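Local coordinates for protein JSC1_58120g3 ([Leptolyngbya] sp. JSC-1, PDB 6XHH) that binds a verdin-type bilin chromophore in a cyanobacteriochrome GAF domain that absorbs far-red light and probably acts in light-dependent signalling, at residues Pro86-Asp91 with Ala158-Leu163; Asn6-Lys11 with Met164-Gln169; Ser16-Ile21 with Gly171-Gln176. All blocks are in the same frame, centred on the assembly; numbering follows the deposited sequence.

Contact 1: Pro86-Asp91 with Ala158-Leu163. With M1V (mesobiliverdin IX(alpha)), chain C.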
loop_
_atom_site.group_PDB
_atom_site.type_symbol
_atom_site.label_atom_id
_atom_site.label_comp_id
_atom_site.label_asym_id
_atom_site.label_seq_id
_atom_site.Cartn_x
_atom_site.Cartn_y
_atom_site.Cartn_z
ATOM N N PRO A 86 4.061 -2.514 -8.404
ATOM C CA PRO A 86 2.846 -2.415 -7.591
ATOM C C PRO A 86 1.939 -3.617 -7.811
ATOM O O PRO A 86 2.091 -4.388 -8.764
ATOM C CB PRO A 86 2.179 -1.139 -8.109
ATOM C CG PRO A 86 2.548 -1.113 -9.544
ATOM C CD PRO A 86 3.964 -1.693 -9.622
ATOM N N PHE A 87 0.965 -3.746 -6.912
ATOM C CA PHE A 87 -0.110 -4.724 -7.000
ATOM C C PHE A 87 -1.432 -3.967 -6.975
ATOM O O PHE A 87 -1.753 -3.314 -5.977
ATOM C CB PHE A 87 -0.014 -5.719 -5.845
ATOM C CG PHE A 87 -0.930 -6.901 -5.973
ATOM C CD1 PHE A 87 -0.784 -7.790 -7.018
ATOM C CD2 PHE A 87 -1.923 -7.125 -5.038
ATOM C CE1 PHE A 87 -1.615 -8.880 -7.142
ATOM C CE2 PHE A 87 -2.756 -8.217 -5.162
ATOM C CZ PHE A 87 -2.603 -9.099 -6.202
ATOM N N VAL A 88 -2.194 -4.055 -8.061
ATOM C CA VAL A 88 -3.323 -3.165 -8.327
ATOM C C VAL A 88 -4.557 -4.014 -8.597
ATOM O O VAL A 88 -4.607 -4.720 -9.604
ATOM C CB VAL A 88 -3.047 -2.240 -9.517
ATOM C CG1 VAL A 88 -4.199 -1.267 -9.708
ATOM C CG2 VAL A 88 -1.702 -1.508 -9.339
ATOM N N VAL A 89 -5.544 -3.954 -7.707
ATOM C CA VAL A 89 -6.731 -4.818 -7.784
ATOM C C VAL A 89 -7.990 -3.980 -7.569
ATOM O O VAL A 89 -8.323 -3.622 -6.431
ATOM C CB VAL A 89 -6.655 -5.961 -6.771
ATOM C CG1 VAL A 89 -7.911 -6.841 -6.869
ATOM C CG2 VAL A 89 -5.379 -6.776 -6.997
ATOM N N ASP A 90 -8.711 -3.678 -8.657
ATOM C CA ASP A 90 -9.970 -2.946 -8.528
ATOM C C ASP A 90 -10.966 -3.708 -7.662
ATOM O O ASP A 90 -11.667 -3.119 -6.835
ATOM C CB ASP A 90 -10.604 -2.708 -9.897
ATOM C CG ASP A 90 -9.855 -1.707 -10.736
ATOM O OD1 ASP A 90 -8.760 -1.283 -10.320
ATOM O OD2 ASP A 90 -10.392 -1.322 -11.796
ATOM N N ASP A 91 -11.050 -5.018 -7.866
ATOM C CA ASP A 91 -12.099 -5.863 -7.305
ATOM C C ASP A 91 -11.433 -7.193 -6.967
ATOM O O ASP A 91 -10.997 -7.893 -7.879
ATOM C CB ASP A 91 -13.218 -6.039 -8.336
ATOM C CG ASP A 91 -14.396 -6.857 -7.830
ATOM O OD1 ASP A 91 -14.225 -7.685 -6.925
ATOM O OD2 ASP A 91 -15.494 -6.673 -8.385
ATOM N N ALA A 158 -2.178 6.910 -12.657
ATOM C CA ALA A 158 -1.707 8.110 -11.967
ATOM C C ALA A 158 -1.830 7.975 -10.449
ATOM O O ALA A 158 -0.966 8.447 -9.705
ATOM C CB ALA A 158 -2.470 9.341 -12.460
ATOM N N GLU A 159 -2.903 7.344 -9.964
ATOM C CA GLU A 159 -3.002 7.065 -8.536
ATOM C C GLU A 159 -1.921 6.101 -8.072
ATOM O O GLU A 159 -1.356 6.262 -6.986
ATOM C CB GLU A 159 -4.377 6.490 -8.213
ATOM C CG GLU A 159 -5.464 7.491 -8.419
ATOM C CD GLU A 159 -6.830 6.863 -8.301
ATOM O OE1 GLU A 159 -6.958 5.656 -8.563
ATOM O OE2 GLU A 159 -7.775 7.587 -7.984
ATOM N N VAL A 160 -1.636 5.073 -8.866
ATOM C CA VAL A 160 -0.593 4.131 -8.463
ATOM C C VAL A 160 0.764 4.825 -8.444
ATOM O O VAL A 160 1.580 4.620 -7.534
ATOM C CB VAL A 160 -0.604 2.904 -9.399
ATOM C CG1 VAL A 160 0.458 1.919 -8.976
ATOM C CG2 VAL A 160 -1.978 2.239 -9.394
ATOM N N GLN A 161 1.019 5.680 -9.432
ATOM C CA GLN A 161 2.263 6.436 -9.435
ATOM C C GLN A 161 2.356 7.350 -8.220
ATOM O O GLN A 161 3.407 7.415 -7.566
ATOM C CB GLN A 161 2.389 7.224 -10.742
ATOM C CG GLN A 161 2.928 6.371 -11.876
ATOM C CD GLN A 161 2.240 6.594 -13.215
ATOM O OE1 GLN A 161 1.626 7.633 -13.455
ATOM N NE2 GLN A 161 2.341 5.603 -14.095
ATOM N N LEU A 162 1.262 8.039 -7.878
ATOM C CA LEU A 162 1.258 8.861 -6.673
ATOM C C LEU A 162 1.592 8.019 -5.452
ATOM O O LEU A 162 2.418 8.407 -4.615
ATOM C CB LEU A 162 -0.101 9.552 -6.510
ATOM C CG LEU A 162 -0.374 10.545 -5.363
ATOM C CD1 LEU A 162 -0.673 9.854 -4.039
ATOM C CD2 LEU A 162 0.752 11.521 -5.187
ATOM N N LEU A 163 0.936 6.863 -5.318
ATOM C CA LEU A 163 1.172 6.018 -4.153
ATOM C C LEU A 163 2.632 5.628 -4.044
ATOM O O LEU A 163 3.194 5.596 -2.944
ATOM C CB LEU A 163 0.308 4.759 -4.235
ATOM C CG LEU A 163 -1.103 4.751 -3.646
ATOM C CD1 LEU A 163 -1.750 3.383 -3.845
ATOM C CD2 LEU A 163 -1.114 5.116 -2.158
HETATM O OA M1V C . -2.390 -14.942 3.384
HETATM C C1A M1V C . -2.294 -15.730 2.455
HETATM N NA M1V C . -1.842 -15.404 1.238
HETATM C C2A M1V C . -2.624 -17.099 2.502
HETATM C CMA M1V C . -3.168 -17.840 3.702
HETATM C C3A M1V C . -2.367 -17.645 1.247
HETATM C CAA M1V C . -2.569 -19.048 0.816
HETATM C CBA M1V C . -1.261 -19.719 0.390
HETATM C C4A M1V C . -1.858 -16.533 0.413
HETATM C CHA M1V C . -1.469 -16.660 -0.893
HETATM C C1B M1V C . -0.941 -15.666 -1.832
HETATM C C2B M1V C . -0.658 -16.003 -3.181
HETATM C CMB M1V C . -0.870 -17.355 -3.819
HETATM C C3B M1V C . -0.181 -14.881 -3.791
HETATM C CAB M1V C . 0.247 -14.757 -5.242
HETATM C CBB M1V C . -0.799 -13.954 -6.035
HETATM C CGB M1V C . -2.084 -14.743 -6.170
HETATM O O2B M1V C . -2.109 -15.780 -6.876
HETATM O O1B M1V C . -3.134 -14.384 -5.591
HETATM N NB M1V C . -0.629 -14.375 -1.641
HETATM C C4B M1V C . -0.162 -13.858 -2.797
HETATM C CHB M1V C . 0.291 -12.561 -3.087
HETATM C C1C M1V C . 0.222 -11.360 -2.366
HETATM C C2C M1V C . 0.452 -10.113 -2.962
HETATM C CAC M1V C . 0.875 -9.909 -4.401
HETATM C CBC M1V C . 2.409 -10.157 -4.364
HETATM C CGC M1V C . 3.057 -10.464 -5.707
HETATM O O2C M1V C . 2.379 -10.473 -6.759
HETATM O O1C M1V C . 4.285 -10.725 -5.781
HETATM C C3C M1V C . 0.304 -9.149 -1.967
HETATM C CMC M1V C . 0.465 -7.669 -2.175
HETATM N NC M1V C . -0.089 -11.161 -1.039
HETATM C C4C M1V C . -0.049 -9.815 -0.775
HETATM C CHC M1V C . -0.307 -9.354 0.548
HETATM C C1D M1V C . -0.504 -8.084 1.031
HETATM C C2D M1V C . 0.008 -7.575 2.257
HETATM C CMD M1V C . 0.903 -8.324 3.214
HETATM N ND M1V C . -1.291 -7.098 0.452
HETATM C C4D M1V C . -1.256 -6.008 1.247
HETATM O OD M1V C . -1.865 -4.968 0.990
HETATM C C3D M1V C . -0.437 -6.296 2.385
HETATM C CAD M1V C . -0.105 -5.354 3.515
HETATM C CBD M1V C . -1.300 -5.235 4.435
#

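Contact 2: Asn6-Lys11 with Met164-Gln169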
loop_
_atom_site.group_PDB
_atom_site.type_symbol
_atom_site.label_atom_id
_atom_site.label_comp_id
_atom_site.label_asym_id
_atom_site.label_seq_id
_atom_site.Cartn_x
_atom_site.Cartn_y
_atom_site.Cartn_z
ATOM N N ASN A 6 2.647 17.233 -3.998
ATOM C CA ASN A 6 3.352 18.289 -3.282
ATOM C C ASN A 6 2.639 18.627 -1.980
ATOM O O ASN A 6 3.285 18.892 -0.961
ATOM C CB ASN A 6 3.482 19.525 -4.168
ATOM C CG ASN A 6 4.100 20.694 -3.439
ATOM O OD1 ASN A 6 5.275 20.656 -3.071
ATOM N ND2 ASN A 6 3.312 21.741 -3.219
ATOM N N ARG A 7 1.306 18.592 -1.994
ATOM C CA ARG A 7 0.527 18.801 -0.779
ATOM C C ARG A 7 0.822 17.722 0.252
ATOM O O ARG A 7 1.012 18.015 1.437
ATOM C CB ARG A 7 -0.963 18.822 -1.115
ATOM C CG ARG A 7 -1.842 19.330 0.005
ATOM C CD ARG A 7 -3.312 19.054 -0.277
ATOM N NE ARG A 7 -3.680 17.674 0.032
ATOM C CZ ARG A 7 -3.908 17.224 1.262
ATOM N NH1 ARG A 7 -3.789 18.047 2.300
ATOM N NH2 ARG A 7 -4.243 15.953 1.457
ATOM N N VAL A 8 0.852 16.459 -0.184
ATOM C CA VAL A 8 1.141 15.357 0.732
ATOM C C VAL A 8 2.532 15.518 1.337
ATOM O O VAL A 8 2.717 15.396 2.552
ATOM C CB VAL A 8 0.994 14.003 0.010
ATOM C CG1 VAL A 8 1.374 12.858 0.930
ATOM C CG2 VAL A 8 -0.419 13.815 -0.507
ATOM N N ILE A 9 3.535 15.802 0.496
ATOM C CA ILE A 9 4.907 15.927 0.988
ATOM C C ILE A 9 5.024 17.080 1.978
ATOM O O ILE A 9 5.734 16.984 2.985
ATOM C CB ILE A 9 5.883 16.089 -0.195
ATOM C CG1 ILE A 9 5.797 14.876 -1.120
ATOM C CG2 ILE A 9 7.310 16.289 0.303
ATOM C CD1 ILE A 9 6.674 14.986 -2.349
ATOM N N THR A 10 4.328 18.186 1.707
ATOM C CA THR A 10 4.309 19.308 2.639
ATOM C C THR A 10 3.818 18.874 4.015
ATOM O O THR A 10 4.477 19.134 5.029
ATOM C CB THR A 10 3.434 20.430 2.079
ATOM O OG1 THR A 10 4.001 20.908 0.850
ATOM C CG2 THR A 10 3.337 21.583 3.071
ATOM N N LYS A 11 2.674 18.178 4.068
ATOM C CA LYS A 11 2.128 17.751 5.356
ATOM C C LYS A 11 3.080 16.803 6.076
ATOM O O LYS A 11 3.264 16.897 7.298
ATOM C CB LYS A 11 0.762 17.088 5.153
ATOM C CG LYS A 11 -0.324 18.024 4.660
ATOM C CD LYS A 11 -0.597 19.142 5.661
ATOM C CE LYS A 11 -0.879 18.598 7.055
ATOM N NZ LYS A 11 -1.991 17.614 7.067
ATOM N N MET A 164 3.262 5.316 -5.182
ATOM C CA MET A 164 4.664 4.936 -5.177
ATOM C C MET A 164 5.557 6.102 -4.778
ATOM O O MET A 164 6.560 5.895 -4.090
ATOM C CB MET A 164 5.059 4.386 -6.550
ATOM C CG MET A 164 4.322 3.085 -6.918
ATOM S SD MET A 164 4.647 2.440 -8.577
ATOM C CE MET A 164 6.386 2.060 -8.471
ATOM N N ARG A 165 5.199 7.331 -5.169
ATOM C CA ARG A 165 5.993 8.490 -4.764
ATOM C C ARG A 165 5.826 8.778 -3.282
ATOM O O ARG A 165 6.782 9.178 -2.612
ATOM C CB ARG A 165 5.601 9.725 -5.576
ATOM C CG ARG A 165 5.865 9.615 -7.070
ATOM C CD ARG A 165 7.335 9.437 -7.383
ATOM N NE ARG A 165 7.763 8.040 -7.297
ATOM C CZ ARG A 165 7.373 7.081 -8.132
ATOM N NH1 ARG A 165 6.534 7.353 -9.122
ATOM N NH2 ARG A 165 7.822 5.843 -7.975
ATOM N N VAL A 166 4.612 8.597 -2.760
ATOM C CA VAL A 166 4.397 8.750 -1.324
ATOM C C VAL A 166 5.199 7.707 -0.553
ATOM O O VAL A 166 5.834 8.013 0.463
ATOM C CB VAL A 166 2.897 8.669 -1.008
ATOM C CG1 VAL A 166 2.678 8.654 0.496
ATOM C CG2 VAL A 166 2.164 9.857 -1.637
ATOM N N ALA A 167 5.191 6.463 -1.032
ATOM C CA ALA A 167 5.992 5.431 -0.387
ATOM C C ALA A 167 7.478 5.775 -0.447
ATOM O O ALA A 167 8.226 5.506 0.500
ATOM C CB ALA A 167 5.709 4.074 -1.038
ATOM N N ASP A 168 7.923 6.370 -1.554
ATOM C CA ASP A 168 9.289 6.881 -1.626
ATOM C C ASP A 168 9.572 7.851 -0.482
ATOM O O ASP A 168 10.610 7.762 0.182
ATOM C CB ASP A 168 9.512 7.573 -2.971
ATOM C CG ASP A 168 9.678 6.594 -4.124
ATOM O OD1 ASP A 168 9.893 5.389 -3.875
ATOM O OD2 ASP A 168 9.602 7.058 -5.282
ATOM N N GLN A 169 8.658 8.798 -0.254
ATOM C CA GLN A 169 8.833 9.769 0.823
ATOM C C GLN A 169 8.869 9.087 2.186
ATOM O O GLN A 169 9.697 9.423 3.036
ATOM C CB GLN A 169 7.708 10.802 0.770
ATOM C CG GLN A 169 7.752 11.687 -0.452
ATOM C CD GLN A 169 9.139 12.257 -0.688
ATOM O OE1 GLN A 169 9.657 13.004 0.136
ATOM N NE2 GLN A 169 9.756 11.877 -1.802
#

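Contact 3: Ser16-Ile21 with Gly171-Gln176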
loop_
_atom_site.group_PDB
_atom_site.type_symbol
_atom_site.label_atom_id
_atom_site.label_comp_id
_atom_site.label_asym_id
_atom_site.label_seq_id
_atom_site.Cartn_x
_atom_site.Cartn_y
_atom_site.Cartn_z
ATOM N N SER A 16 7.793 16.106 12.865
ATOM C CA SER A 16 9.188 15.761 13.131
ATOM C C SER A 16 9.416 14.258 13.242
ATOM O O SER A 16 10.269 13.700 12.545
ATOM C CB SER A 16 9.654 16.455 14.417
ATOM O OG SER A 16 9.071 17.742 14.544
ATOM N N ASP A 17 8.671 13.594 14.119
ATOM C CA ASP A 17 8.939 12.210 14.457
ATOM C C ASP A 17 8.309 11.262 13.440
ATOM O O ASP A 17 7.328 11.588 12.763
ATOM C CB ASP A 17 8.407 11.887 15.847
ATOM C CG ASP A 17 6.908 11.919 15.896
ATOM O OD1 ASP A 17 6.344 13.035 15.868
ATOM O OD2 ASP A 17 6.299 10.835 15.937
ATOM N N LEU A 18 8.883 10.061 13.360
ATOM C CA LEU A 18 8.459 9.092 12.354
ATOM C C LEU A 18 7.018 8.638 12.571
ATOM O O LEU A 18 6.301 8.377 11.601
ATOM C CB LEU A 18 9.412 7.895 12.354
ATOM C CG LEU A 18 9.338 6.958 11.146
ATOM C CD1 LEU A 18 9.682 7.683 9.868
ATOM C CD2 LEU A 18 10.262 5.760 11.337
ATOM N N GLU A 19 6.567 8.549 13.822
ATOM C CA GLU A 19 5.188 8.133 14.057
ATOM C C GLU A 19 4.199 9.169 13.531
ATOM O O GLU A 19 3.174 8.807 12.937
ATOM C CB GLU A 19 4.961 7.875 15.545
ATOM C CG GLU A 19 3.531 7.523 15.885
ATOM C CD GLU A 19 3.312 7.319 17.376
ATOM O OE1 GLU A 19 4.289 7.438 18.144
ATOM O OE2 GLU A 19 2.162 7.043 17.776
ATOM N N SER A 20 4.488 10.460 13.732
ATOM C CA SER A 20 3.634 11.505 13.175
ATOM C C SER A 20 3.658 11.476 11.651
ATOM O O SER A 20 2.630 11.707 11.004
ATOM C CB SER A 20 4.075 12.877 13.688
ATOM O OG SER A 20 3.832 13.002 15.081
ATOM N N ILE A 21 4.832 11.216 11.062
ATOM C CA ILE A 21 4.947 11.118 9.605
ATOM C C ILE A 21 4.050 10.005 9.074
ATOM O O ILE A 21 3.320 10.190 8.090
ATOM C CB ILE A 21 6.412 10.889 9.205
ATOM C CG1 ILE A 21 7.235 12.136 9.539
ATOM C CG2 ILE A 21 6.524 10.541 7.728
ATOM C CD1 ILE A 21 8.687 12.060 9.115
ATOM N N GLY A 171 9.873 6.043 2.697
ATOM C CA GLY A 171 11.153 5.357 2.772
ATOM C C GLY A 171 12.295 6.287 3.127
ATOM O O GLY A 171 13.171 5.929 3.916
ATOM N N VAL A 172 12.298 7.488 2.547
ATOM C CA VAL A 172 13.311 8.488 2.879
ATOM C C VAL A 172 13.210 8.880 4.351
ATOM O O VAL A 172 14.224 9.024 5.045
ATOM C CB VAL A 172 13.166 9.706 1.950
ATOM C CG1 VAL A 172 14.102 10.812 2.378
ATOM C CG2 VAL A 172 13.454 9.303 0.509
ATOM N N ALA A 173 11.985 9.035 4.856
ATOM C CA ALA A 173 11.803 9.357 6.267
ATOM C C ALA A 173 12.291 8.224 7.166
ATOM O O ALA A 173 12.908 8.473 8.211
ATOM C CB ALA A 173 10.334 9.674 6.540
ATOM N N ILE A 174 12.028 6.973 6.779
ATOM C CA ILE A 174 12.508 5.833 7.557
ATOM C C ILE A 174 14.026 5.768 7.517
ATOM O O ILE A 174 14.675 5.471 8.522
ATOM C CB ILE A 174 11.886 4.526 7.032
ATOM C CG1 ILE A 174 10.365 4.523 7.224
ATOM C CG2 ILE A 174 12.503 3.319 7.732
ATOM C CD1 ILE A 174 9.654 3.598 6.238
ATOM N N GLN A 175 14.608 6.001 6.339
ATOM C CA GLN A 175 16.060 6.001 6.212
ATOM C C GLN A 175 16.681 7.068 7.100
ATOM O O GLN A 175 17.648 6.795 7.822
ATOM C CB GLN A 175 16.434 6.216 4.747
ATOM C CG GLN A 175 17.905 6.053 4.412
ATOM C CD GLN A 175 18.173 6.306 2.940
ATOM O OE1 GLN A 175 17.718 7.304 2.381
ATOM N NE2 GLN A 175 18.896 5.393 2.301
ATOM N N GLN A 176 16.121 8.280 7.080
ATOM C CA GLN A 176 16.676 9.374 7.872
ATOM C C GLN A 176 16.479 9.143 9.363
ATOM O O GLN A 176 17.309 9.576 10.169
ATOM C CB GLN A 176 16.046 10.698 7.441
ATOM C CG GLN A 176 16.538 11.918 8.209
ATOM C CD GLN A 176 17.989 12.252 7.926
ATOM O OE1 GLN A 176 18.575 11.763 6.960
ATOM N NE2 GLN A 176 18.579 13.089 8.774
#

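Contact 1: Pro86-Asp91 with Ala158-Leu163
With CG1 anti to the backbone N in both V88 (chi1 -176°) and V160 (chi1 -179°), each valine turns its other methyl, CG2, back beside its own backbone N, and the two side chains reach toward each other tip to tip. V88 CG2 rests 3.8 Å from V160 CG2. The second branch of V160 turns chiefly to P86: its CG1 lies 3.6 Å from P86 CB, where the proline ring crosses the valine at about a right angle. The forked side chain of V160 thus fills the angle between V88 on the strand and P86 just before it, CG2 leaning mainly on the valine and CG1 mainly on the proline. No hydrogen bond joins the segments, and all three residues are buried; W99, on strand 95-100, packs against both P86 and V160. In this GAF domain the two faces of the strand do different work. Segment 87-89 is an outermost strand of the six-stranded antiparallel sheet, paired with strand 128-136 through backbone bonds such as that of F87 with V131. Its V88 faces helix 157-178, whereas F87, a residue of the chromophore pocket, points away from that helix. CAC of mesobiliverdin IX(alpha), the first carbon of a propionate arm, sits 3.6 Å above the plane of the F87 ring, over its centre, a placement consistent with a CH-pi contact. H117 meets the same ring at a shallow interplanar angle of about 20°. Just past the strand, the chain turns at D90, whose carboxylate is hydrogen-bonded to H154 ND1 and W155 N.

Contact 2: Asn6-Lys11 with Met164-Gln169
I9 and Q169 mark the nearest backbone approach of two helical segments running in the same general direction, their CA atoms 7.3 Å apart. The side chains cross at about a right angle. Q169 keeps CG beside its backbone N and then bends at chi2 (-48°), a shape that brings its aliphatic part and amide across the branches of I9. Q169 CG is 3.8 Å from I9 CG1. Q169 CD lies 4.0 Å from I9 CD1, and Q169 OE1 is 4.0 Å from I9 CG2. Deeper in the interface a single methyl pair does the work, V8 CG1 lying 4.0 Å from V166 CG2, again crosswise. Polar groups are managed within each helix. The end of R165 leads away from residues 6-11, and its NE gives D168 OD2 a nearly straight salt-bridge bond (2.9 Å, 171°), in the guanidinium plane but tilted out of the carboxylate plane, on its anti side. On the other helix N6 O accepts from T10 N and T10 OG1 on opposite faces of its plane. V166 also touches T25 and V29, so helices 2-13, 18-33 and 157-178 meet here in the helical layer lining one face of the GAF sheet.

Contact 3: Ser16-Ile21 with Gly171-Gln176
L18 reaches A173 and I174 through one branch, CD1. From its CB, which points toward helix 157-178, the chain continues to CG, held anti to the backbone N (chi1 -165°); neither of these atoms makes the contact itself. They act as a spacer, and chi2 of 62° then carries CD1 onto the opposing backbone. That methyl lies 3.7 Å from A173 O, and so rests on the peptide link between A173 and I174. It also meets side chains, with L18 CD1 3.9 Å from A173 CB. More loosely, L18 CD1 is 4.2 Å from I174 CG1. The CA atoms of L18 and A173 are 7.0 Å apart, a closeness consistent with the small alanine side chain. I21, one helical turn further on, adds its own CD1 at 3.9 Å from A173 CB, so the alanine methyl is met by two branched side chains. I174 carries the packing inward, touching I134 and Q136 of strand 128-136.

The start of helix 18-33 is fixed locally. D17 stands at the N-cap and reaches S20 with both carboxylate oxygens: OD2 accepts from S20 N at 2.9 Å, the donor lying well above the carboxylate plane (51°), while OD1 accepts from S20 OG at 2.6 Å on the syn side. Together these bonds limit the rotation of the aspartate. The result is an N-capped helix start packed on the C-terminal helix, part of the helical layer on one face of the GAF sheet.

Read from the N terminus, helix 2-13 comes first, and contact 2 closes the longer-reaching loop from residues 6-11 to 164-169. Helix 18-33 follows, and contact 3 joins its start at 16-21 to 171-176. Because 16-21 falls inside the first loop and 171-176 beyond it, these two closures cross. Contact 1, from 86-91 to 158-163, lies within both. All three use successive parts of helix 157-178, which is thereby tied to an outermost strand of the sheet and to both N-terminal helices. Contacts 1 and 2 also touch directly, P86 CG lying 4.2 Å from M164 SD, whereas contacts 1 and 3 stay about 9 Å apart at their nearest atoms.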